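PDB 2WNH: 3-phytase from Klebsiella pneumoniae, which probably releases phosphate from phytate (inositol hexakisphosphate) by hydrolysing its phosphomonoester bonds, beginning at the 3-position. Local coordinates for residues Gln15-Val19 with Tyr75-Leu80; Ala88-Arg94 with Pro280-Leu286; Met270-Pro276 with Leu321-Arg325. The protein carries 3 engineered substitutions. All coordinates share one frame; numbering follows the deposited sequence.

Contact 1 (Gln15-Val19 with Tyr75-Leu80); sequences QLEKV and YRQLGL. With NA (sodium ion), chain G; NA (sodium ion), chain C.
Leu-16 packs against Tyr-75 and Leu-80, setting strand 14-24 of the central sheet on the C-terminal end of helix 58-77, which closes in a Schellman motif with Gly-79 at positive phi (81°). The backbone N of Leu-16 donates to a water 2.9 Å away, and the same water donates to Leu-78 O, so the strand and the helix end share a solvent bridge. A chi1 of 177° swings Leu-16 CG away from the strand nitrogen and sends CD2 into the helix end, obliquely to the Tyr-75 ring, 3.5 Å from CD1, and against the methyls of Leu-78 and Leu-80. Glu-17 and Lys-18 form a classic beta bulge opposite Arg-325. Here the backbone does the touching, Leu-80 CD1 lying 3.5 Å from Glu-17 O, while the carboxylate of Glu-17 forms salt bridges with Arg-325 and Arg-334. Arg-76 O and its counterpart of the second subunit bind sodium, modelled at two overlapping positions that cannot both be filled. Beyond the bulge Val-19 again faces the helix. The Tyr-75 hydroxyl is hydrogen-bonded to Glu-324, which helps to fix the ring, and Val-19 CG2 makes a CH-pi contact over one face, 3.9 Å from the centroid and 27° off the normal.

Contact 2 (Ala88-Arg94 with Pro280-Leu286); sequences AESIYVR and PNVRWLL
Ile-91 and Trp-284 both carry their side chains trans to the backbone N (chi1 -169° for Ile-91), which lays them side by side, pointing the same way from neighbouring strands. The extended Ile-91 chain then brings CD1 over one face of the indole, 3.9 Å from the centroid of the six-membered ring and 20° off its normal: a CH-pi contact displaced toward the rim. The indole N-H is engaged elsewhere, with Glu-21. Two residues on, Val-93 CG2 meets Leu-286 CD2 on this same face of the sheet, which helix 99-112 covers. Tyr-92 projects from the other face. The Tyr-92 and Pro-280 side chains cross at about a right angle, with Tyr-92 CB 3.8 Å from Pro-280 CG, while Leu-285 CD1 comes to the ring edge; the ring also stacks with His-121.

Between the strands, Tyr-92 N donates to Trp-284 O, Leu-286 N to Tyr-92 O in a nearly straight bond of 3.0 Å, and Arg-94 N to Leu-286 O at 2.8 Å. Toward Glu-89 and Ser-90 the bonding is less regular: Arg-283 N still reaches Glu-89 O at 2.9 Å, but Trp-284 N to Ser-90 O is weak. Glu-89 OE2 and Arg-283 NH2 stay 4.1 Å apart, too far for a salt bridge; Arg-283 NH2 donates to Pro-10 O of the second subunit and NH1 to Leu-80 O of its own chain. Two parallel neighbouring strands, axes 9° apart and distant in sequence, with helix 99-112 on the Ile-91/Val-93/Leu-286 face, fit the alpha/beta core of histidine phosphatases.

Contact 3 (Met270-Pro276 with Leu321-Arg325); sequences MLDGVKP and LVLER
Arg-325 and Pro-276 cross obliquely, the proline ring lying over one face of the guanidinium with CG 3.7 Å above the plane and over its centre. The arginine starts with CG trans to the backbone N, and the bend at chi3 (80°) brings NH1 to Val-274 O and one face under Pro-276 CG. At the guanidinium edge NH1 donates to Val-274 O at 2.9 Å. The acceptor lies in the guanidinium plane, yet the donor stands 53° out of the carbonyl plane, so the bond is coplanar for the arginine alone. NH1 also donates to a water, 3.1 Å away, that in turn donates to Lys-275 O.

Further back along the helix the contact is apolar. Val-274 points toward the strand, its CG2 4.0 Å from Leu-323 CB, and Leu-323 CD1 lies 4.1 Å from Met-270 CB and close to Leu-271 CD2. Met-270 CE meets Leu-321 CD2 more distantly, at 4.4 Å. Helix and strand segments run in roughly the same direction, 29° apart, with axes 9.1 Å from each other, as in helix-on-sheet packing of an alpha/beta fold.

The chemistry implies a divided contact: an apolar layer under the helix, then a polar end where the NH1 bonds to Val-274 O and the water, with the NE salt bridge to Glu-17, fix the rotation of the guanidinium, and the Glu-17 carboxylate probably offsets the like charge of nearby Arg-334.

In the fold
From the N terminus, contact 1 closes first, bringing the end of helix 58-77 back to strand 14-24. Only then does strand 91-95 open contact 2, whose partner, strand 284-289, arrives some 190 residues later. Contact 3 begins inside that long loop with the end of helix 256-274 and closes after it on strand 320-328, so contacts 2 and 3 cross, whereas contact 1 precedes both in series. All three reach one sheet: strand 14-24 lies between 284-289 and 320-328. Val-19 exchanges backbone bonds with Arg-283 and Leu-285, joining contacts 1 and 2; a hydrogen bond from Lys-18 NZ to Gly-273 O joins contacts 1 and 3. Contacts 1 and 2 also touch the second subunit.

Contact 1 (Gln15-Val19 with Tyr75-Leu80)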
loop_
_atom_site.group_PDB
_atom_site.type_symbol
_atom_site.label_atom_id
_atom_site.label_comp_id
_atom_site.label_asym_id
_atom_site.label_seq_id
_atom_site.Cartn_x
_atom_site.Cartn_y
_atom_site.Cartn_z
ATOM N N GLN B 15 -3.877 -24.217 17.877
ATOM C CA GLN B 15 -4.730 -23.570 16.882
ATOM C C GLN B 15 -5.827 -22.740 17.562
ATOM O O GLN B 15 -6.557 -23.245 18.394
ATOM C CB GLN B 15 -5.378 -24.667 16.032
ATOM C CG GLN B 15 -6.446 -24.206 15.098
ATOM C CD GLN B 15 -7.160 -25.388 14.480
ATOM O OE1 GLN B 15 -7.976 -26.056 15.125
ATOM N NE2 GLN B 15 -6.838 -25.666 13.219
ATOM N N LEU B 16 -5.945 -21.466 17.195
ATOM C CA LEU B 16 -6.993 -20.626 17.769
ATOM C C LEU B 16 -8.313 -20.838 17.037
ATOM O O LEU B 16 -8.370 -20.683 15.803
ATOM C CB LEU B 16 -6.588 -19.149 17.701
ATOM C CG LEU B 16 -7.599 -18.102 18.199
ATOM C CD1 LEU B 16 -7.858 -18.306 19.695
ATOM C CD2 LEU B 16 -7.017 -16.725 17.961
ATOM N N GLU B 17 -9.360 -21.210 17.783
ATOM C CA GLU B 17 -10.684 -21.445 17.193
ATOM C C GLU B 17 -11.690 -20.315 17.311
ATOM O O GLU B 17 -12.571 -20.172 16.456
ATOM C CB GLU B 17 -11.364 -22.657 17.828
ATOM C CG GLU B 17 -10.598 -23.955 17.718
ATOM C CD GLU B 17 -11.446 -25.095 18.208
ATOM O OE1 GLU B 17 -12.250 -25.632 17.433
ATOM O OE2 GLU B 17 -11.310 -25.453 19.390
ATOM N N LYS B 18 -11.633 -19.561 18.409
ATOM C CA LYS B 18 -12.721 -18.635 18.723
ATOM C C LYS B 18 -12.236 -17.600 19.714
ATOM O O LYS B 18 -11.515 -17.930 20.650
ATOM C CB LYS B 18 -13.921 -19.396 19.324
ATOM C CG LYS B 18 -15.144 -18.542 19.739
ATOM C CD LYS B 18 -15.687 -17.739 18.591
ATOM C CE LYS B 18 -16.984 -17.018 18.953
ATOM N NZ LYS B 18 -18.161 -17.953 19.032
ATOM N N VAL B 19 -12.623 -16.349 19.473
ATOM C CA VAL B 19 -12.384 -15.257 20.405
ATOM C C VAL B 19 -13.722 -14.675 20.854
ATOM O O VAL B 19 -14.613 -14.404 20.038
ATOM C CB VAL B 19 -11.551 -14.114 19.737
ATOM C CG1 VAL B 19 -11.342 -12.956 20.727
ATOM C CG2 VAL B 19 -10.176 -14.611 19.229
ATOM N N TYR B 75 -4.669 -11.604 14.782
ATOM C CA TYR B 75 -5.567 -12.703 14.467
ATOM C C TYR B 75 -5.481 -13.226 13.022
ATOM O O TYR B 75 -5.807 -14.392 12.774
ATOM C CB TYR B 75 -7.003 -12.385 14.910
ATOM C CG TYR B 75 -7.193 -12.360 16.422
ATOM C CD1 TYR B 75 -6.569 -13.322 17.266
ATOM C CD2 TYR B 75 -8.021 -11.397 17.024
ATOM C CE1 TYR B 75 -6.769 -13.300 18.683
ATOM C CE2 TYR B 75 -8.210 -11.369 18.425
ATOM C CZ TYR B 75 -7.566 -12.321 19.244
ATOM O OH TYR B 75 -7.784 -12.315 20.613
ATOM N N ARG B 76 -5.013 -12.402 12.081
ATOM C CA ARG B 76 -4.702 -12.925 10.731
ATOM C C ARG B 76 -3.417 -13.758 10.797
ATOM O O ARG B 76 -3.323 -14.822 10.146
ATOM C CB ARG B 76 -4.587 -11.785 9.708
ATOM C CG ARG B 76 -5.932 -11.225 9.294
ATOM C CD ARG B 76 -5.811 -10.171 8.183
ATOM N NE ARG B 76 -5.445 -8.877 8.726
ATOM C CZ ARG B 76 -6.313 -8.002 9.257
ATOM N NH1 ARG B 76 -7.622 -8.256 9.305
ATOM N NH2 ARG B 76 -5.839 -6.864 9.736
ATOM N N GLN B 77 -2.424 -13.274 11.544
ATOM C CA GLN B 77 -1.129 -13.967 11.719
ATOM C C GLN B 77 -1.364 -15.377 12.273
ATOM O O GLN B 77 -0.777 -16.348 11.795
ATOM C CB GLN B 77 -0.169 -13.133 12.606
ATOM C CG GLN B 77 0.977 -13.893 13.323
ATOM C CD GLN B 77 2.126 -14.306 12.412
ATOM O OE1 GLN B 77 2.242 -13.817 11.291
ATOM N NE2 GLN B 77 2.988 -15.207 12.901
ATOM N N LEU B 78 -2.246 -15.488 13.264
ATOM C CA LEU B 78 -2.556 -16.783 13.896
ATOM C C LEU B 78 -3.479 -17.662 13.056
ATOM O O LEU B 78 -3.789 -18.802 13.446
ATOM C CB LEU B 78 -3.214 -16.550 15.261
ATOM C CG LEU B 78 -2.301 -16.016 16.360
ATOM C CD1 LEU B 78 -3.143 -15.785 17.634
ATOM C CD2 LEU B 78 -1.164 -16.979 16.653
ATOM N N GLY B 79 -3.949 -17.147 11.926
ATOM C CA GLY B 79 -4.787 -17.927 11.031
ATOM C C GLY B 79 -6.255 -18.040 11.390
ATOM O O GLY B 79 -6.975 -18.800 10.769
ATOM N N LEU B 80 -6.708 -17.298 12.403
ATOM C CA LEU B 80 -8.118 -17.273 12.755
ATOM C C LEU B 80 -8.956 -16.552 11.680
ATOM O O LEU B 80 -10.051 -17.002 11.295
ATOM C CB LEU B 80 -8.303 -16.556 14.098
ATOM C CG LEU B 80 -9.756 -16.470 14.579
ATOM C CD1 LEU B 80 -10.290 -17.836 15.088
ATOM C CD2 LEU B 80 -9.869 -15.419 15.658
HETATM NA NA NA G . -3.003 -15.627 7.758
HETATM NA NA NA C . -2.455 -15.567 8.065
HETATM O O HOH W 1 -3.884 -20.543 15.384
#

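Contact 2 (Ala88-Arg94 with Pro280-Leu286)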
loop_
_atom_site.group_PDB
_atom_site.type_symbol
_atom_site.label_atom_id
_atom_site.label_comp_id
_atom_site.label_asym_id
_atom_site.label_seq_id
_atom_site.Cartn_x
_atom_site.Cartn_y
_atom_site.Cartn_z
ATOM N N ALA B 88 -19.434 -12.536 7.112
ATOM C CA ALA B 88 -20.286 -12.695 8.304
ATOM C C ALA B 88 -19.742 -13.756 9.257
ATOM O O ALA B 88 -19.895 -13.623 10.470
ATOM C CB ALA B 88 -21.740 -13.027 7.897
ATOM N N GLU B 89 -19.068 -14.771 8.716
ATOM C CA GLU B 89 -18.429 -15.817 9.536
ATOM C C GLU B 89 -17.218 -15.351 10.382
ATOM O O GLU B 89 -16.820 -16.028 11.335
ATOM C CB GLU B 89 -18.061 -16.987 8.616
ATOM C CG GLU B 89 -17.620 -18.263 9.313
ATOM C CD GLU B 89 -17.221 -19.342 8.309
ATOM O OE1 GLU B 89 -17.492 -19.179 7.090
ATOM O OE2 GLU B 89 -16.633 -20.346 8.750
ATOM N N SER B 90 -16.656 -14.189 10.052
ATOM C CA SER B 90 -15.435 -13.709 10.674
ATOM C C SER B 90 -15.730 -13.088 12.038
ATOM O O SER B 90 -15.008 -13.342 12.992
ATOM C CB SER B 90 -14.763 -12.633 9.818
ATOM O OG SER B 90 -14.432 -13.094 8.515
ATOM N N ILE B 91 -16.736 -12.213 12.088
ATOM C CA ILE B 91 -16.981 -11.386 13.284
ATOM C C ILE B 91 -18.455 -11.019 13.424
ATOM O O ILE B 91 -19.174 -10.855 12.420
ATOM C CB ILE B 91 -16.088 -10.100 13.271
ATOM C CG1 ILE B 91 -16.100 -9.343 14.634
ATOM C CG2 ILE B 91 -16.443 -9.176 12.086
ATOM C CD1 ILE B 91 -15.083 -8.226 14.670
ATOM N N TYR B 92 -18.896 -10.922 14.680
ATOM C CA TYR B 92 -20.183 -10.307 15.013
ATOM C C TYR B 92 -19.910 -9.308 16.111
ATOM O O TYR B 92 -19.330 -9.667 17.146
ATOM C CB TYR B 92 -21.243 -11.335 15.465
ATOM C CG TYR B 92 -22.605 -10.716 15.688
ATOM C CD1 TYR B 92 -23.455 -10.437 14.613
ATOM C CD2 TYR B 92 -23.041 -10.377 16.976
ATOM C CE1 TYR B 92 -24.713 -9.839 14.821
ATOM C CE2 TYR B 92 -24.291 -9.799 17.183
ATOM C CZ TYR B 92 -25.113 -9.531 16.109
ATOM O OH TYR B 92 -26.344 -8.929 16.351
ATOM N N VAL B 93 -20.310 -8.060 15.870
ATOM C CA VAL B 93 -20.073 -6.983 16.846
ATOM C C VAL B 93 -21.380 -6.501 17.437
ATOM O O VAL B 93 -22.282 -6.050 16.710
ATOM C CB VAL B 93 -19.316 -5.788 16.205
ATOM C CG1 VAL B 93 -19.015 -4.734 17.261
ATOM C CG2 VAL B 93 -18.006 -6.271 15.534
ATOM N N ARG B 94 -21.487 -6.603 18.766
ATOM C CA ARG B 94 -22.665 -6.131 19.486
ATOM C C ARG B 94 -22.240 -5.068 20.518
ATOM O O ARG B 94 -21.482 -5.351 21.442
ATOM C CB ARG B 94 -23.370 -7.316 20.168
ATOM C CG ARG B 94 -24.615 -6.881 20.958
ATOM C CD ARG B 94 -25.557 -8.043 21.183
ATOM N NE ARG B 94 -26.589 -7.733 22.180
ATOM C CZ ARG B 94 -27.611 -8.538 22.418
ATOM N NH1 ARG B 94 -27.746 -9.649 21.683
ATOM N NH2 ARG B 94 -28.498 -8.240 23.369
ATOM N N PRO B 280 -23.995 -16.455 17.343
ATOM C CA PRO B 280 -23.722 -16.801 15.942
ATOM C C PRO B 280 -22.453 -17.638 15.769
ATOM O O PRO B 280 -21.584 -17.643 16.631
ATOM C CB PRO B 280 -23.545 -15.434 15.280
ATOM C CG PRO B 280 -22.917 -14.598 16.367
ATOM C CD PRO B 280 -23.634 -15.052 17.634
ATOM N N ASN B 281 -22.362 -18.335 14.637
ATOM C CA ASN B 281 -21.173 -19.094 14.299
ATOM C C ASN B 281 -20.154 -18.129 13.683
ATOM O O ASN B 281 -20.134 -17.917 12.458
ATOM C CB ASN B 281 -21.545 -20.224 13.312
ATOM C CG ASN B 281 -20.385 -21.153 13.018
ATOM O OD1 ASN B 281 -19.321 -21.064 13.642
ATOM N ND2 ASN B 281 -20.579 -22.053 12.044
ATOM N N VAL B 282 -19.338 -17.516 14.547
ATOM C CA VAL B 282 -18.344 -16.536 14.094
ATOM C C VAL B 282 -16.963 -16.833 14.705
ATOM O O VAL B 282 -16.868 -17.503 15.727
ATOM C CB VAL B 282 -18.768 -15.068 14.437
ATOM C CG1 VAL B 282 -20.005 -14.654 13.618
ATOM C CG2 VAL B 282 -18.987 -14.899 15.938
ATOM N N ARG B 283 -15.897 -16.334 14.084
ATOM C CA ARG B 283 -14.543 -16.507 14.639
ATOM C C ARG B 283 -14.269 -15.604 15.841
ATOM O O ARG B 283 -13.476 -15.949 16.707
ATOM C CB ARG B 283 -13.480 -16.236 13.565
ATOM C CG ARG B 283 -13.537 -17.216 12.367
ATOM C CD ARG B 283 -13.203 -18.649 12.808
ATOM N NE ARG B 283 -13.425 -19.676 11.767
ATOM C CZ ARG B 283 -12.498 -20.150 10.925
ATOM N NH1 ARG B 283 -11.244 -19.691 10.920
ATOM N NH2 ARG B 283 -12.843 -21.108 10.065
ATOM N N TRP B 284 -14.914 -14.435 15.848
ATOM C CA TRP B 284 -14.682 -13.384 16.850
ATOM C C TRP B 284 -16.014 -12.733 17.224
ATOM O O TRP B 284 -16.684 -12.148 16.366
ATOM C CB TRP B 284 -13.669 -12.391 16.244
ATOM C CG TRP B 284 -13.208 -11.239 17.046
ATOM C CD1 TRP B 284 -13.432 -10.965 18.380
ATOM C CD2 TRP B 284 -12.403 -10.169 16.539
ATOM N NE1 TRP B 284 -12.813 -9.757 18.716
ATOM C CE2 TRP B 284 -12.183 -9.259 17.598
ATOM C CE3 TRP B 284 -11.841 -9.900 15.277
ATOM C CZ2 TRP B 284 -11.412 -8.085 17.439
ATOM C CZ3 TRP B 284 -11.070 -8.730 15.113
ATOM C CH2 TRP B 284 -10.882 -7.831 16.193
ATOM N N LEU B 285 -16.405 -12.868 18.505
ATOM C CA LEU B 285 -17.589 -12.196 19.042
ATOM C C LEU B 285 -17.032 -11.032 19.821
ATOM O O LEU B 285 -16.214 -11.218 20.719
ATOM C CB LEU B 285 -18.365 -13.118 19.989
ATOM C CG LEU B 285 -19.621 -12.536 20.665
ATOM C CD1 LEU B 285 -20.667 -12.146 19.615
ATOM C CD2 LEU B 285 -20.198 -13.581 21.680
ATOM N N LEU B 286 -17.454 -9.841 19.434
ATOM C CA LEU B 286 -16.937 -8.618 20.035
ATOM C C LEU B 286 -18.118 -7.843 20.637
ATOM O O LEU B 286 -19.053 -7.434 19.924
ATOM C CB LEU B 286 -16.183 -7.787 18.979
ATOM C CG LEU B 286 -15.774 -6.374 19.400
ATOM C CD1 LEU B 286 -14.850 -6.445 20.621
ATOM C CD2 LEU B 286 -15.061 -5.611 18.262
#

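Contact 3 (Met270-Pro276 with Leu321-Arg325)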
loop_
_atom_site.group_PDB
_atom_site.type_symbol
_atom_site.label_atom_id
_atom_site.label_comp_id
_atom_site.label_asym_id
_atom_site.label_seq_id
_atom_site.Cartn_x
_atom_site.Cartn_y
_atom_site.Cartn_z
ATOM N N MET B 270 -21.116 -14.826 27.542
ATOM C CA MET B 270 -19.708 -14.917 27.126
ATOM C C MET B 270 -19.170 -16.339 27.186
ATOM O O MET B 270 -18.490 -16.780 26.256
ATOM C CB MET B 270 -18.828 -13.961 27.966
ATOM C CG MET B 270 -19.023 -12.485 27.628
ATOM S SD MET B 270 -18.168 -11.441 28.823
ATOM C CE MET B 270 -16.446 -11.771 28.457
ATOM N N LEU B 271 -19.448 -17.056 28.279
ATOM C CA LEU B 271 -19.012 -18.461 28.398
ATOM C C LEU B 271 -19.690 -19.379 27.352
ATOM O O LEU B 271 -19.033 -20.226 26.737
ATOM C CB LEU B 271 -19.257 -19.021 29.804
ATOM C CG LEU B 271 -18.480 -18.336 30.935
ATOM C CD1 LEU B 271 -19.013 -18.850 32.246
ATOM C CD2 LEU B 271 -16.968 -18.614 30.774
ATOM N N ASP B 272 -20.991 -19.185 27.139
ATOM C CA ASP B 272 -21.714 -19.889 26.081
ATOM C C ASP B 272 -21.142 -19.505 24.718
ATOM O O ASP B 272 -21.032 -20.349 23.825
ATOM C CB ASP B 272 -23.200 -19.548 26.144
ATOM C CG ASP B 272 -23.935 -20.365 27.199
ATOM O OD1 ASP B 272 -23.328 -21.306 27.773
ATOM O OD2 ASP B 272 -25.129 -20.082 27.435
ATOM N N GLY B 273 -20.749 -18.240 24.569
ATOM C CA GLY B 273 -20.214 -17.785 23.285
ATOM C C GLY B 273 -18.866 -18.393 22.902
ATOM O O GLY B 273 -18.526 -18.441 21.726
ATOM N N VAL B 274 -18.070 -18.824 23.883
ATOM C CA VAL B 274 -16.728 -19.372 23.627
ATOM C C VAL B 274 -16.763 -20.894 23.470
ATOM O O VAL B 274 -15.784 -21.521 23.077
ATOM C CB VAL B 274 -15.684 -18.916 24.709
ATOM C CG1 VAL B 274 -15.825 -19.756 26.008
ATOM C CG2 VAL B 274 -14.260 -18.977 24.140
ATOM N N LYS B 275 -17.905 -21.480 23.815
ATOM C CA LYS B 275 -18.127 -22.893 23.615
ATOM C C LYS B 275 -18.381 -23.197 22.151
ATOM O O LYS B 275 -18.896 -22.346 21.406
ATOM C CB LYS B 275 -19.307 -23.366 24.451
ATOM C CG LYS B 275 -18.986 -23.489 25.906
ATOM C CD LYS B 275 -20.218 -23.909 26.659
ATOM C CE LYS B 275 -19.990 -23.744 28.140
ATOM N NZ LYS B 275 -21.235 -23.272 28.801
ATOM N N PRO B 276 -18.009 -24.413 21.711
ATOM C CA PRO B 276 -18.403 -24.759 20.363
ATOM C C PRO B 276 -19.935 -24.738 20.260
ATOM O O PRO B 276 -20.641 -24.773 21.266
ATOM C CB PRO B 276 -17.841 -26.178 20.193
ATOM C CG PRO B 276 -16.700 -26.243 21.157
ATOM C CD PRO B 276 -17.229 -25.489 22.348
ATOM N N LEU B 321 -11.537 -7.579 28.210
ATOM C CA LEU B 321 -11.459 -8.913 28.775
ATOM C C LEU B 321 -11.665 -9.876 27.604
ATOM O O LEU B 321 -12.620 -9.737 26.828
ATOM C CB LEU B 321 -12.590 -9.066 29.806
ATOM C CG LEU B 321 -12.628 -10.324 30.651
ATOM C CD1 LEU B 321 -11.319 -10.521 31.422
ATOM C CD2 LEU B 321 -13.804 -10.155 31.628
ATOM N N VAL B 322 -10.772 -10.849 27.473
ATOM C CA VAL B 322 -10.832 -11.772 26.346
ATOM C C VAL B 322 -10.883 -13.221 26.804
ATOM O O VAL B 322 -10.083 -13.630 27.656
ATOM C CB VAL B 322 -9.634 -11.587 25.371
ATOM C CG1 VAL B 322 -9.743 -12.600 24.204
ATOM C CG2 VAL B 322 -9.555 -10.147 24.845
ATOM N N LEU B 323 -11.765 -14.003 26.167
ATOM C CA LEU B 323 -11.720 -15.470 26.261
ATOM C C LEU B 323 -11.368 -16.025 24.876
ATOM O O LEU B 323 -12.000 -15.654 23.885
ATOM C CB LEU B 323 -13.090 -16.020 26.642
ATOM C CG LEU B 323 -13.803 -15.388 27.837
ATOM C CD1 LEU B 323 -15.216 -16.002 27.979
ATOM C CD2 LEU B 323 -12.991 -15.551 29.101
ATOM N N GLU B 324 -10.388 -16.918 24.831
ATOM C CA GLU B 324 -10.001 -17.599 23.590
ATOM C C GLU B 324 -10.098 -19.117 23.736
ATOM O O GLU B 324 -9.523 -19.680 24.660
ATOM C CB GLU B 324 -8.544 -17.252 23.226
ATOM C CG GLU B 324 -8.340 -15.810 22.706
ATOM C CD GLU B 324 -6.859 -15.415 22.569
ATOM O OE1 GLU B 324 -5.951 -16.198 22.964
ATOM O OE2 GLU B 324 -6.585 -14.294 22.079
ATOM N N ARG B 325 -10.774 -19.770 22.793
ATOM C CA ARG B 325 -10.743 -21.240 22.715
ATOM C C ARG B 325 -9.658 -21.681 21.751
ATOM O O ARG B 325 -9.662 -21.286 20.587
ATOM C CB ARG B 325 -12.091 -21.812 22.251
ATOM C CG ARG B 325 -12.148 -23.340 22.421
ATOM C CD ARG B 325 -13.488 -23.887 22.015
ATOM N NE ARG B 325 -13.646 -24.043 20.573
ATOM C CZ ARG B 325 -14.544 -23.394 19.835
ATOM N NH1 ARG B 325 -15.356 -22.488 20.385
ATOM N NH2 ARG B 325 -14.621 -23.637 18.530
HETATM O O HOH W 2 -17.814 -20.858 19.460
#